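Local atomic coordinates of tetratricopeptide TPR_2 repeat protein (Thermobaculum terrenum, PDB entry 5DJS), a protein that is of unknown function but joins N-terminal tetratricopeptide repeats to a two-domain GT-B fold that holds a bound uridine-5'-diphosphate. Residues Ser169-Arg173 with Leu244-Met250; Leu253-Arg259 with Thr274-Asp280; Ala261-Val265 with Met515-Ala519. The protein carries 1 engineered substitution. All blocks are in the same frame, centred on the assembly; numbering follows the deposited sequence.

Interaction 1: residues Ser169-Arg173 with Leu244-Met250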
ATOM      1  N   SER A 169      13.242  -1.088  -0.045  1.00 39.23           N
ATOM      2  CA  SER A 169      11.889  -1.618   0.097  1.00 38.51           C
ATOM      3  C   SER A 169      11.878  -3.108   0.318  1.00 36.89           C
ATOM      4  O   SER A 169      12.757  -3.821  -0.153  1.00 35.50           O
ATOM      5  CB  SER A 169      11.072  -1.336  -1.156  1.00 40.83           C
ATOM      6  OG  SER A 169       9.708  -1.646  -0.937  1.00 43.56           O
ATOM      7  N   GLY A 170      10.854  -3.570   1.027  1.00 38.23           N
ATOM      8  CA  GLY A 170      10.583  -4.996   1.195  1.00 38.04           C
ATOM      9  C   GLY A 170       9.430  -5.494   0.356  1.00 38.84           C
ATOM     10  O   GLY A 170       8.928  -6.592   0.597  1.00 40.88           O
ATOM     11  N   GLU A 171       8.993  -4.700  -0.623  1.00 38.51           N
ATOM     12  CA  GLU A 171       8.059  -5.203  -1.624  1.00 40.96           C
ATOM     13  C   GLU A 171       8.498  -4.859  -3.070  1.00 41.53           C
ATOM     14  O   GLU A 171       7.709  -4.390  -3.902  1.00 41.11           O
ATOM     15  CB  GLU A 171       6.625  -4.794  -1.280  1.00 40.41           C
ATOM     16  CG  GLU A 171       6.454  -3.322  -0.990  1.00 41.85           C
ATOM     17  CD  GLU A 171       6.558  -2.956   0.485  1.00 43.20           C
ATOM     18  OE1 GLU A 171       6.870  -3.820   1.333  1.00 38.36           O
ATOM     19  OE2 GLU A 171       6.305  -1.768   0.793  1.00 48.29           O
ATOM     20  N   LEU A 172       9.780  -5.130  -3.332  1.00 40.18           N
ATOM     21  CA  LEU A 172      10.352  -5.160  -4.671  1.00 39.87           C
ATOM     22  C   LEU A 172       9.994  -6.490  -5.313  1.00 40.39           C
ATOM     23  O   LEU A 172      10.791  -7.412  -5.284  1.00 39.45           O
ATOM     24  CB  LEU A 172      11.889  -5.007  -4.612  1.00 39.49           C
ATOM     25  CG  LEU A 172      12.445  -3.707  -4.018  1.00 39.03           C
ATOM     26  CD1 LEU A 172      13.949  -3.646  -4.211  1.00 38.48           C
ATOM     27  CD2 LEU A 172      11.789  -2.480  -4.629  1.00 38.86           C
ATOM     28  N   ARG A 173       8.777  -6.573  -5.855  1.00 41.48           N
ATOM     29  CA  ARG A 173       8.221  -7.787  -6.487  1.00 42.19           C
ATOM     30  C   ARG A 173       6.899  -7.419  -7.171  1.00 44.23           C
ATOM     31  O   ARG A 173       6.560  -6.228  -7.236  1.00 45.82           O
ATOM     32  CB  ARG A 173       8.004  -8.916  -5.456  1.00 42.70           C
ATOM     33  CG  ARG A 173       6.939  -8.626  -4.408  1.00 43.41           C
ATOM     34  CD  ARG A 173       6.687  -9.814  -3.487  1.00 45.39           C
ATOM     35  NE  ARG A 173       5.871  -9.388  -2.356  1.00 44.74           N
ATOM     36  CZ  ARG A 173       6.323  -8.759  -1.273  1.00 44.79           C
ATOM     37  NH1 ARG A 173       7.618  -8.499  -1.104  1.00 45.63           N
ATOM     38  NH2 ARG A 173       5.467  -8.411  -0.326  1.00 45.68           N
ATOM     39  N   LEU A 244      10.778   3.346  -0.143  1.00 36.19           N
ATOM     40  CA  LEU A 244       9.659   2.956  -0.983  1.00 40.09           C
ATOM     41  C   LEU A 244       8.530   2.281  -0.213  1.00 42.16           C
ATOM     42  O   LEU A 244       7.405   2.276  -0.702  1.00 45.72           O
ATOM     43  CB  LEU A 244      10.141   2.022  -2.102  1.00 39.15           C
ATOM     44  CG  LEU A 244      10.410   2.566  -3.513  1.00 38.49           C
ATOM     45  CD1 LEU A 244      10.806   4.029  -3.580  1.00 37.32           C
ATOM     46  CD2 LEU A 244      11.477   1.692  -4.148  1.00 37.78           C
ATOM     47  N   SER A 245       8.817   1.710   0.960  1.00 42.40           N
ATOM     48  CA  SER A 245       7.826   0.910   1.690  1.00 42.45           C
ATOM     49  C   SER A 245       6.895   1.691   2.612  1.00 43.55           C
ATOM     50  O   SER A 245       5.700   1.401   2.651  1.00 44.63           O
ATOM     51  CB  SER A 245       8.497  -0.218   2.475  1.00 41.57           C
ATOM     52  OG  SER A 245       8.958  -1.234   1.590  1.00 39.24           O
ATOM     53  N   TRP A 246       7.451   2.643   3.368  1.00 45.05           N
ATOM     54  CA  TRP A 246       6.711   3.435   4.387  1.00 41.80           C
ATOM     55  C   TRP A 246       6.172   2.472   5.466  1.00 41.64           C
ATOM     56  O   TRP A 246       6.479   1.264   5.484  1.00 42.30           O
ATOM     57  CB  TRP A 246       5.629   4.325   3.713  1.00 40.99           C
ATOM     58  CG  TRP A 246       4.872   5.351   4.566  1.00 40.69           C
ATOM     59  CD1 TRP A 246       5.261   6.612   4.913  1.00 39.25           C
ATOM     60  CD2 TRP A 246       3.550   5.186   5.101  1.00 42.82           C
ATOM     61  NE1 TRP A 246       4.275   7.222   5.670  1.00 41.20           N
ATOM     62  CE2 TRP A 246       3.217   6.361   5.802  1.00 43.00           C
ATOM     63  CE3 TRP A 246       2.638   4.134   5.092  1.00 43.28           C
ATOM     64  CZ2 TRP A 246       1.981   6.511   6.473  1.00 43.29           C
ATOM     65  CZ3 TRP A 246       1.422   4.276   5.752  1.00 44.11           C
ATOM     66  CH2 TRP A 246       1.103   5.453   6.428  1.00 43.55           C
ATOM     67  N   HIS A 247       5.422   3.013   6.405  1.00 39.78           N
ATOM     68  CA  HIS A 247       4.710   2.221   7.385  1.00 39.29           C
ATOM     69  C   HIS A 247       3.838   1.055   6.877  1.00 41.96           C
ATOM     70  O   HIS A 247       3.589   0.136   7.642  1.00 42.65           O
ATOM     71  CB  HIS A 247       3.866   3.151   8.244  1.00 38.77           C
ATOM     72  CG  HIS A 247       4.670   3.992   9.180  1.00 37.76           C
ATOM     73  ND1 HIS A 247       5.026   5.289   8.896  1.00 37.81           N
ATOM     74  CD2 HIS A 247       5.182   3.719  10.398  1.00 37.17           C
ATOM     75  CE1 HIS A 247       5.719   5.781   9.905  1.00 38.15           C
ATOM     76  NE2 HIS A 247       5.824   4.848  10.831  1.00 38.85           N
ATOM     77  N   LEU A 248       3.441   1.058   5.598  1.00 43.73           N
ATOM     78  CA  LEU A 248       2.548   0.044   5.033  1.00 44.38           C
ATOM     79  C   LEU A 248       3.286  -1.239   4.701  1.00 43.74           C
ATOM     80  O   LEU A 248       2.646  -2.248   4.467  1.00 48.06           O
ATOM     81  CB  LEU A 248       1.909   0.514   3.717  1.00 45.56           C
ATOM     82  CG  LEU A 248       0.864   1.621   3.693  1.00 46.80           C
ATOM     83  CD1 LEU A 248       0.630   2.166   2.293  1.00 46.67           C
ATOM     84  CD2 LEU A 248      -0.429   1.169   4.339  1.00 48.60           C
ATOM     85  N   GLY A 249       4.610  -1.210   4.633  1.00 42.16           N
ATOM     86  CA  GLY A 249       5.356  -2.344   4.110  1.00 42.51           C
ATOM     87  C   GLY A 249       6.497  -2.728   5.000  1.00 41.86           C
ATOM     88  O   GLY A 249       6.687  -2.150   6.059  1.00 40.35           O
ATOM     89  N   MET A 250       7.279  -3.695   4.545  1.00 45.67           N
ATOM     90  CA  MET A 250       8.462  -4.128   5.266  1.00 50.16           C
ATOM     91  C   MET A 250       9.585  -3.095   5.083  1.00 48.70           C
ATOM     92  O   MET A 250      10.566  -3.316   4.380  1.00 47.22           O
ATOM     93  CB  MET A 250       8.878  -5.518   4.800  1.00 56.78           C
ATOM     94  CG  MET A 250       7.820  -6.575   5.069  1.00 62.96           C
ATOM     95  SD  MET A 250       8.554  -8.212   5.205  1.00 78.77           S
ATOM     96  CE  MET A 250       9.320  -8.092   6.834  1.00 76.48           C
TER
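The hydroxyl of S245 lies between S169 OG and the carboxylate of E171. Its OG is 2.7 Å from S169 OG, a hydrogen-bonded hydroxyl pair in which either oxygen may donate. S245 OG also stands 2.8 Å from E171 OE2; this second bond is weak, and not settled, since the one proton could go to S169 OG instead. The other carboxylate oxygen of E171 takes a backbone proton: M250 N donates to OE1 over 3.2 Å, bent to 144° at the hydrogen, and meets the syn lone pair, the one on the side of OE2. One oxygen thus meets S245 and the other M250, tying both ends of segment 245-250 to a single carboxylate. The torsions of E171 set this up, as CG sits between the backbone N and the carbonyl carbon (chi1 51°) and the chain then folds sharply at chi2 (-93°), bringing the carboxylate alongside S245 OG and G249 CA. Both segments lie at the C-terminal ends of the adjacent parallel strands 163-169 and 240-243, in the Rossmann-like N-terminal domain of a GT-B fold; S169 is the last residue of its strand. Within the first loop, S169 OG accepts a nearly straight bond from E171 N at 3.2 Å, an ST turn that probably helps hold E171 N in place. R173, its chain extended, donates NH1 to G170 O at 2.9 Å. S169 CB also packs against L244 CB at 3.6 Å. L172, the centre of an inverse gamma turn, brings CD2 to within 4.2 Å of L244 CD2, and both leucines also lean on L181 of helix 176-187. M250 CB rests 4.0 Å from G170 CA, while the rest of the methionine side chain leads away from the first loop.

Interaction 2: residues Leu253-Arg259 with Thr274-Asp280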
ATOM      1  N   LEU A 253      13.166   1.855   8.290  1.00 41.55           N
ATOM      2  CA  LEU A 253      13.180   3.253   8.685  1.00 43.20           C
ATOM      3  C   LEU A 253      14.114   3.522   9.845  1.00 46.87           C
ATOM      4  O   LEU A 253      14.467   4.670  10.089  1.00 49.72           O
ATOM      5  CB  LEU A 253      11.775   3.723   9.067  1.00 43.45           C
ATOM      6  CG  LEU A 253      10.769   3.877   7.923  1.00 43.87           C
ATOM      7  CD1 LEU A 253       9.342   3.925   8.460  1.00 42.93           C
ATOM      8  CD2 LEU A 253      11.062   5.118   7.094  1.00 42.85           C
ATOM      9  N   PHE A 254      14.497   2.488  10.585  1.00 49.34           N
ATOM     10  CA  PHE A 254      15.494   2.667  11.650  1.00 51.28           C
ATOM     11  C   PHE A 254      16.915   2.748  11.079  1.00 47.81           C
ATOM     12  O   PHE A 254      17.794   3.325  11.700  1.00 48.56           O
ATOM     13  CB  PHE A 254      15.378   1.561  12.693  1.00 52.78           C
ATOM     14  CG  PHE A 254      13.998   1.415  13.240  1.00 54.84           C
ATOM     15  CD1 PHE A 254      13.366   2.498  13.844  1.00 57.22           C
ATOM     16  CD2 PHE A 254      13.311   0.212  13.126  1.00 56.24           C
ATOM     17  CE1 PHE A 254      12.081   2.378  14.346  1.00 58.15           C
ATOM     18  CE2 PHE A 254      12.025   0.087  13.626  1.00 57.83           C
ATOM     19  CZ  PHE A 254      11.409   1.169  14.238  1.00 57.78           C
ATOM     20  N   ALA A 255      17.136   2.171   9.905  1.00 44.73           N
ATOM     21  CA  ALA A 255      18.335   2.468   9.144  1.00 45.67           C
ATOM     22  C   ALA A 255      18.307   3.940   8.680  1.00 45.73           C
ATOM     23  O   ALA A 255      19.283   4.667   8.867  1.00 42.27           O
ATOM     24  CB  ALA A 255      18.478   1.509   7.968  1.00 46.11           C
ATOM     25  N   PHE A 256      17.176   4.380   8.121  1.00 45.52           N
ATOM     26  CA  PHE A 256      16.980   5.807   7.760  1.00 46.28           C
ATOM     27  C   PHE A 256      17.136   6.727   8.962  1.00 46.91           C
ATOM     28  O   PHE A 256      17.606   7.844   8.832  1.00 51.22           O
ATOM     29  CB  PHE A 256      15.591   6.066   7.146  1.00 45.24           C
ATOM     30  CG  PHE A 256      15.490   5.707   5.691  1.00 45.00           C
ATOM     31  CD1 PHE A 256      15.346   4.377   5.292  1.00 44.00           C
ATOM     32  CD2 PHE A 256      15.539   6.692   4.718  1.00 44.30           C
ATOM     33  CE1 PHE A 256      15.256   4.036   3.961  1.00 43.82           C
ATOM     34  CE2 PHE A 256      15.451   6.358   3.377  1.00 43.64           C
ATOM     35  CZ  PHE A 256      15.305   5.028   3.001  1.00 44.23           C
ATOM     36  N   ALA A 257      16.717   6.255  10.126  1.00 48.50           N
ATOM     37  CA  ALA A 257      16.760   7.045  11.346  1.00 49.05           C
ATOM     38  C   ALA A 257      18.163   7.544  11.675  1.00 49.42           C
ATOM     39  O   ALA A 257      18.304   8.620  12.236  1.00 46.17           O
ATOM     40  CB  ALA A 257      16.194   6.242  12.512  1.00 48.09           C
ATOM     41  N   ARG A 258      19.185   6.770  11.300  1.00 51.59           N
ATOM     42  CA  ARG A 258      20.591   7.114  11.572  1.00 49.82           C
ATOM     43  C   ARG A 258      21.239   8.106  10.588  1.00 47.28           C
ATOM     44  O   ARG A 258      22.385   8.496  10.796  1.00 46.96           O
ATOM     45  CB  ARG A 258      21.424   5.830  11.656  1.00 51.71           C
ATOM     46  CG  ARG A 258      21.482   5.253  13.056  1.00 55.50           C
ATOM     47  CD  ARG A 258      21.838   3.775  13.044  1.00 58.60           C
ATOM     48  NE  ARG A 258      20.628   2.979  13.235  1.00 62.69           N
ATOM     49  CZ  ARG A 258      20.456   2.013  14.139  1.00 64.65           C
ATOM     50  NH1 ARG A 258      21.436   1.637  14.966  1.00 64.55           N
ATOM     51  NH2 ARG A 258      19.277   1.390  14.199  1.00 63.63           N
ATOM     52  N   ARG A 259      20.501   8.535   9.558  1.00 45.53           N
ATOM     53  CA  ARG A 259      21.020   9.381   8.468  1.00 45.28           C
ATOM     54  C   ARG A 259      22.263   8.821   7.757  1.00 44.68           C
ATOM     55  O   ARG A 259      23.278   9.503   7.684  1.00 48.40           O
ATOM     56  CB  ARG A 259      21.298  10.820   8.946  1.00 44.05           C
ATOM     57  CG  ARG A 259      20.050  11.603   9.267  1.00 45.05           C
ATOM     58  CD  ARG A 259      20.248  13.089   9.076  1.00 46.34           C
ATOM     59  NE  ARG A 259      18.984  13.727   8.702  1.00 49.68           N
ATOM     60  CZ  ARG A 259      18.274  14.574   9.451  1.00 52.16           C
ATOM     61  NH1 ARG A 259      18.670  14.948  10.669  1.00 54.68           N
ATOM     62  NH2 ARG A 259      17.142  15.075   8.961  1.00 54.96           N
ATOM     63  N   THR A 274       6.016  10.016   7.759  1.00 38.14           N
ATOM     64  CA  THR A 274       6.681   9.006   8.578  1.00 38.24           C
ATOM     65  C   THR A 274       6.727   9.419  10.055  1.00 39.72           C
ATOM     66  O   THR A 274       6.892   8.567  10.932  1.00 37.28           O
ATOM     67  CB  THR A 274       8.137   8.788   8.138  1.00 39.67           C
ATOM     68  OG1 THR A 274       8.837  10.049   8.136  1.00 39.34           O
ATOM     69  CG2 THR A 274       8.191   8.144   6.749  1.00 39.58           C
ATOM     70  N   GLY A 275       6.636  10.732  10.301  1.00 38.87           N
ATOM     71  CA  GLY A 275       6.748  11.308  11.621  1.00 39.16           C
ATOM     72  C   GLY A 275       8.174  11.645  12.018  1.00 39.36           C
ATOM     73  O   GLY A 275       8.381  12.294  13.060  1.00 39.78           O
ATOM     74  N   MET A 276       9.147  11.247  11.187  1.00 37.03           N
ATOM     75  CA  MET A 276      10.565  11.254  11.559  1.00 37.84           C
ATOM     76  C   MET A 276      11.248  12.582  11.230  1.00 40.92           C
ATOM     77  O   MET A 276      10.953  13.190  10.207  1.00 40.73           O
ATOM     78  CB  MET A 276      11.304  10.136  10.816  1.00 35.69           C
ATOM     79  CG  MET A 276      10.829   8.738  11.148  1.00 36.08           C
ATOM     80  SD  MET A 276      11.487   7.495  10.017  1.00 37.96           S
ATOM     81  CE  MET A 276      13.231   7.543  10.418  1.00 38.15           C
ATOM     82  N   ARG A 277      12.184  13.001  12.091  1.00 48.20           N
ATOM     83  CA  ARG A 277      13.137  14.084  11.772  1.00 51.27           C
ATOM     84  C   ARG A 277      14.104  13.661  10.665  1.00 48.41           C
ATOM     85  O   ARG A 277      14.436  14.471   9.798  1.00 49.56           O
ATOM     86  CB  ARG A 277      13.985  14.471  12.993  1.00 58.49           C
ATOM     87  CG  ARG A 277      13.256  15.188  14.114  1.00 63.81           C
ATOM     88  CD  ARG A 277      14.214  15.520  15.254  1.00 69.47           C
ATOM     89  NE  ARG A 277      14.520  16.951  15.317  1.00 77.13           N
ATOM     90  CZ  ARG A 277      13.830  17.868  16.015  1.00 87.67           C
ATOM     91  NH1 ARG A 277      12.760  17.537  16.748  1.00 88.64           N
ATOM     92  NH2 ARG A 277      14.217  19.145  15.985  1.00 89.35           N
ATOM     93  N   ALA A 278      14.555  12.401  10.720  1.00 44.87           N
ATOM     94  CA  ALA A 278      15.527  11.841   9.765  1.00 44.25           C
ATOM     95  C   ALA A 278      15.088  11.794   8.293  1.00 44.14           C
ATOM     96  O   ALA A 278      15.943  11.703   7.400  1.00 41.57           O
ATOM     97  CB  ALA A 278      15.943  10.446  10.201  1.00 44.20           C
ATOM     98  N   MET A 279      13.780  11.829   8.033  1.00 44.09           N
ATOM     99  CA  MET A 279      13.282  11.885   6.658  1.00 42.52           C
ATOM    100  C   MET A 279      13.195  13.349   6.214  1.00 42.25           C
ATOM    101  O   MET A 279      12.474  14.157   6.802  1.00 41.25           O
ATOM    102  CB  MET A 279      11.934  11.186   6.544  1.00 41.43           C
ATOM    103  CG  MET A 279      11.556  10.781   5.127  1.00 41.27           C
ATOM    104  SD  MET A 279      12.601   9.502   4.382  1.00 41.52           S
ATOM    105  CE  MET A 279      12.283   8.085   5.438  1.00 39.93           C
ATOM    106  N   ASP A 280      13.946  13.684   5.170  1.00 43.27           N
ATOM    107  CA  ASP A 280      14.098  15.071   4.738  1.00 43.16           C
ATOM    108  C   ASP A 280      12.946  15.451   3.839  1.00 43.35           C
ATOM    109  O   ASP A 280      12.332  16.496   4.035  1.00 45.06           O
ATOM    110  CB  ASP A 280      15.428  15.289   3.988  1.00 43.49           C
ATOM    111  CG  ASP A 280      16.653  14.803   4.769  1.00 42.25           C
ATOM    112  OD1 ASP A 280      16.868  15.281   5.909  1.00 41.75           O
ATOM    113  OD2 ASP A 280      17.403  13.948   4.224  1.00 38.72           O
TER
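Helix 253-257 is the connection of a beta-alpha-beta crossover between the parallel strands 240-243 and 263-266, and here it is covered by the loop that leads into the next strand, 281-285. Two methionines of that loop pack on the helix. M276 bends at chi3 (67°), laying SD 3.8 Å from L253 CD2 and turning its methyl between L253 and A257, with CE 3.9 Å from A257 CB. M279, folded at both chi2 and chi3, sends CE to 3.6 Å from L253 CD2 and also approaches the F256 ring obliquely, a Met-aromatic contact with SD 5.0 Å from the ring centroid. A278 CB sits against the carbonyl oxygens at the helix end, 3.4 Å from F256 O, and Q264 NE2 bonds to both F256 O and A278 O. Just past the helix, R259 turns with positive phi and extends its guanidinium so that one face lies over A278 CA; its NH1 goes to P149 O. D280 is shared: OD2 accepts from Q264 N, whereas OD1 receives R259 NH2 in a single-nitrogen salt bridge of 3.1 Å. The carboxylate and guanidinium planes are nearly parallel (3°) but offset, OD1 standing 24° out of the guanidinium plane.

Interaction 3: residues Ala261-Val265 with Met515-Ala519; sequences APVQV and MWRDA
V263 lays its two methyl groups over the side of helix 479-521, each meeting a different residue of one helical turn. CG1, anti to the backbone N at chi1 175°, comes 3.8 Å from M515 CB, whereas CG2 lies 4.0 Å from A519 CB. The two methyls of the valine therefore touch residues i and i+4 of the helix. V265, two residues along the strand, faces the same way and extends the apolar row: its CG2 is 3.4 Å from M515 SD. M515 can serve both valines because its chain runs extended beyond CG, carrying the sulfur along the strand from V263 to V265, where the side chains cross at about a right angle. Y281 and V283 of the neighbouring strand also touch M515. At the other end, W516, with CG anti to the backbone N (chi1 177°), brings its indole up to P262. The six-membered ring presents an edge to the strand side, CZ3 lying 4.0 Å from P262 CG, and V263 CG2 meets the same edge 4.3 Å from CE3 of W516. The indole nitrogen is held elsewhere, donating to D158 O, while P154 and R161 also pack on the tryptophan. No hydrogen bond joins the two segments, so the interface rests on apolar packing alone. The short strand and the helix segment run roughly antiparallel, at 144° between their directions, with their axes 9.7 Å apart at closest approach. A long C-terminal helix that returns from the second domain to pack on the sheet of the first is a characteristic feature of the GT-B fold.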
ATOM      1  N   ALA A 261      22.589   8.539   4.650  1.00 40.95           N
ATOM      2  CA  ALA A 261      22.710   9.380   3.470  1.00 39.71           C
ATOM      3  C   ALA A 261      22.280  10.808   3.808  1.00 38.68           C
ATOM      4  O   ALA A 261      21.388  11.007   4.652  1.00 37.35           O
ATOM      5  CB  ALA A 261      21.842   8.829   2.352  1.00 40.52           C
ATOM      6  N   PRO A 262      22.897  11.806   3.147  1.00 35.99           N
ATOM      7  CA  PRO A 262      22.564  13.224   3.369  1.00 35.29           C
ATOM      8  C   PRO A 262      21.215  13.710   2.810  1.00 36.97           C
ATOM      9  O   PRO A 262      20.730  14.783   3.197  1.00 36.70           O
ATOM     10  CB  PRO A 262      23.676  13.945   2.632  1.00 35.84           C
ATOM     11  CG  PRO A 262      24.071  13.013   1.540  1.00 35.37           C
ATOM     12  CD  PRO A 262      23.947  11.642   2.121  1.00 34.89           C
ATOM     13  N   VAL A 263      20.651  12.972   1.860  1.00 38.11           N
ATOM     14  CA  VAL A 263      19.310  13.245   1.350  1.00 39.13           C
ATOM     15  C   VAL A 263      18.485  11.974   1.510  1.00 38.15           C
ATOM     16  O   VAL A 263      18.815  10.934   0.940  1.00 39.44           O
ATOM     17  CB  VAL A 263      19.348  13.684  -0.127  1.00 39.72           C
ATOM     18  CG1 VAL A 263      17.943  13.847  -0.678  1.00 40.26           C
ATOM     19  CG2 VAL A 263      20.128  14.987  -0.276  1.00 39.39           C
ATOM     20  N   GLN A 264      17.415  12.063   2.289  1.00 37.81           N
ATOM     21  CA  GLN A 264      16.567  10.912   2.552  1.00 38.22           C
ATOM     22  C   GLN A 264      15.111  11.255   2.260  1.00 38.18           C
ATOM     23  O   GLN A 264      14.583  12.264   2.765  1.00 36.90           O
ATOM     24  CB  GLN A 264      16.770  10.439   3.985  1.00 38.04           C
ATOM     25  CG  GLN A 264      18.209  10.017   4.242  1.00 36.83           C
ATOM     26  CD  GLN A 264      18.386   9.187   5.492  1.00 37.90           C
ATOM     27  OE1 GLN A 264      19.080   8.171   5.465  1.00 39.48           O
ATOM     28  NE2 GLN A 264      17.769   9.608   6.597  1.00 38.65           N
ATOM     29  N   VAL A 265      14.488  10.395   1.448  1.00 37.19           N
ATOM     30  CA  VAL A 265      13.214  10.662   0.779  1.00 36.85           C
ATOM     31  C   VAL A 265      12.249   9.496   0.973  1.00 36.89           C
ATOM     32  O   VAL A 265      12.641   8.325   0.851  1.00 33.46           O
ATOM     33  CB  VAL A 265      13.429  10.801  -0.744  1.00 38.38           C
ATOM     34  CG1 VAL A 265      12.116  11.059  -1.468  1.00 38.77           C
ATOM     35  CG2 VAL A 265      14.426  11.899  -1.064  1.00 38.42           C
ATOM     36  N   MET A 515      16.966  18.670  -4.441  1.00 54.87           N
ATOM     37  CA  MET A 515      17.265  18.193  -3.085  1.00 54.39           C
ATOM     38  C   MET A 515      18.774  18.192  -2.834  1.00 55.05           C
ATOM     39  O   MET A 515      19.237  18.596  -1.760  1.00 55.16           O
ATOM     40  CB  MET A 515      16.773  16.752  -2.873  1.00 52.66           C
ATOM     41  CG  MET A 515      15.270  16.528  -2.833  1.00 52.03           C
ATOM     42  SD  MET A 515      14.898  14.752  -2.919  1.00 44.21           S
ATOM     43  CE  MET A 515      13.275  14.812  -3.670  1.00 47.06           C
ATOM     44  N   TRP A 516      19.520  17.690  -3.816  1.00 55.11           N
ATOM     45  CA  TRP A 516      20.975  17.591  -3.731  1.00 59.62           C
ATOM     46  C   TRP A 516      21.659  18.961  -3.770  1.00 60.70           C
ATOM     47  O   TRP A 516      22.538  19.229  -2.952  1.00 59.47           O
ATOM     48  CB  TRP A 516      21.526  16.689  -4.837  1.00 61.50           C
ATOM     49  CG  TRP A 516      23.012  16.602  -4.831  1.00 63.21           C
ATOM     50  CD1 TRP A 516      23.860  17.220  -5.688  1.00 66.93           C
ATOM     51  CD2 TRP A 516      23.831  15.868  -3.913  1.00 66.13           C
ATOM     52  NE1 TRP A 516      25.162  16.916  -5.374  1.00 70.00           N
ATOM     53  CE2 TRP A 516      25.173  16.085  -4.288  1.00 68.72           C
ATOM     54  CE3 TRP A 516      23.563  15.046  -2.811  1.00 66.63           C
ATOM     55  CZ2 TRP A 516      26.247  15.512  -3.605  1.00 67.22           C
ATOM     56  CZ3 TRP A 516      24.637  14.476  -2.126  1.00 66.91           C
ATOM     57  CH2 TRP A 516      25.962  14.711  -2.530  1.00 66.85           C
ATOM     58  N   ARG A 517      21.258  19.822  -4.706  1.00 64.44           N
ATOM     59  CA  ARG A 517      21.779  21.189  -4.743  1.00 68.84           C
ATOM     60  C   ARG A 517      21.622  21.833  -3.370  1.00 65.25           C
ATOM     61  O   ARG A 517      22.594  22.335  -2.823  1.00 66.29           O
ATOM     62  CB  ARG A 517      21.111  22.060  -5.831  1.00 75.34           C
ATOM     63  CG  ARG A 517      21.367  23.567  -5.653  1.00 83.50           C
ATOM     64  CD  ARG A 517      21.148  24.423  -6.898  1.00 89.58           C
ATOM     65  NE  ARG A 517      19.921  24.092  -7.627  1.00 95.79           N
ATOM     66  CZ  ARG A 517      19.841  23.336  -8.730  1.00100.54           C
ATOM     67  NH1 ARG A 517      20.922  22.787  -9.296  1.00100.53           N
ATOM     68  NH2 ARG A 517      18.646  23.120  -9.279  1.00100.46           N
ATOM     69  N   ASP A 518      20.407  21.793  -2.824  1.00 64.77           N
ATOM     70  CA  ASP A 518      20.094  22.399  -1.514  1.00 65.29           C
ATOM     71  C   ASP A 518      20.899  21.826  -0.339  1.00 61.52           C
ATOM     72  O   ASP A 518      21.175  22.544   0.621  1.00 59.75           O
ATOM     73  CB  ASP A 518      18.589  22.303  -1.202  1.00 66.93           C
ATOM     74  CG  ASP A 518      17.744  23.254  -2.047  1.00 70.09           C
ATOM     75  OD1 ASP A 518      18.167  23.645  -3.158  1.00 73.11           O
ATOM     76  OD2 ASP A 518      16.635  23.603  -1.598  1.00 70.77           O
ATOM     77  N   ALA A 519      21.265  20.547  -0.413  1.00 58.91           N
ATOM     78  CA  ALA A 519      22.109  19.921   0.611  1.00 60.26           C
ATOM     79  C   ALA A 519      23.543  20.463   0.565  1.00 63.51           C
ATOM     80  O   ALA A 519      24.126  20.771   1.607  1.00 62.30           O
ATOM     81  CB  ALA A 519      22.104  18.405   0.455  1.00 59.61           C
TER

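Overall arrangement
All three contacts involve the sheet of the N-terminal Rossmann-like domain, interaction 3 through the C-terminal helix. Interaction 1 lies nearest the interdomain region: the E171 side chain is about 11 Å from uridine-5'-diphosphate, whose pocket residues, such as F336 and T423, come from the other domain. Interaction 2 is centred 15 Å from interaction 1 and touches it where W246 CD1 packs 3.8 Å from T274 CG2. Interaction 3 is centred 13 Å from interaction 2. V263 and V265 face its helix, while Q264 between them ties to interaction 2, with N 2.7 Å from D280 OD2 and NE2 2.9 Å from F256 O, both probable hydrogen bonds. Interactions 1 and 3 stand 21 Å apart between centres and do not touch.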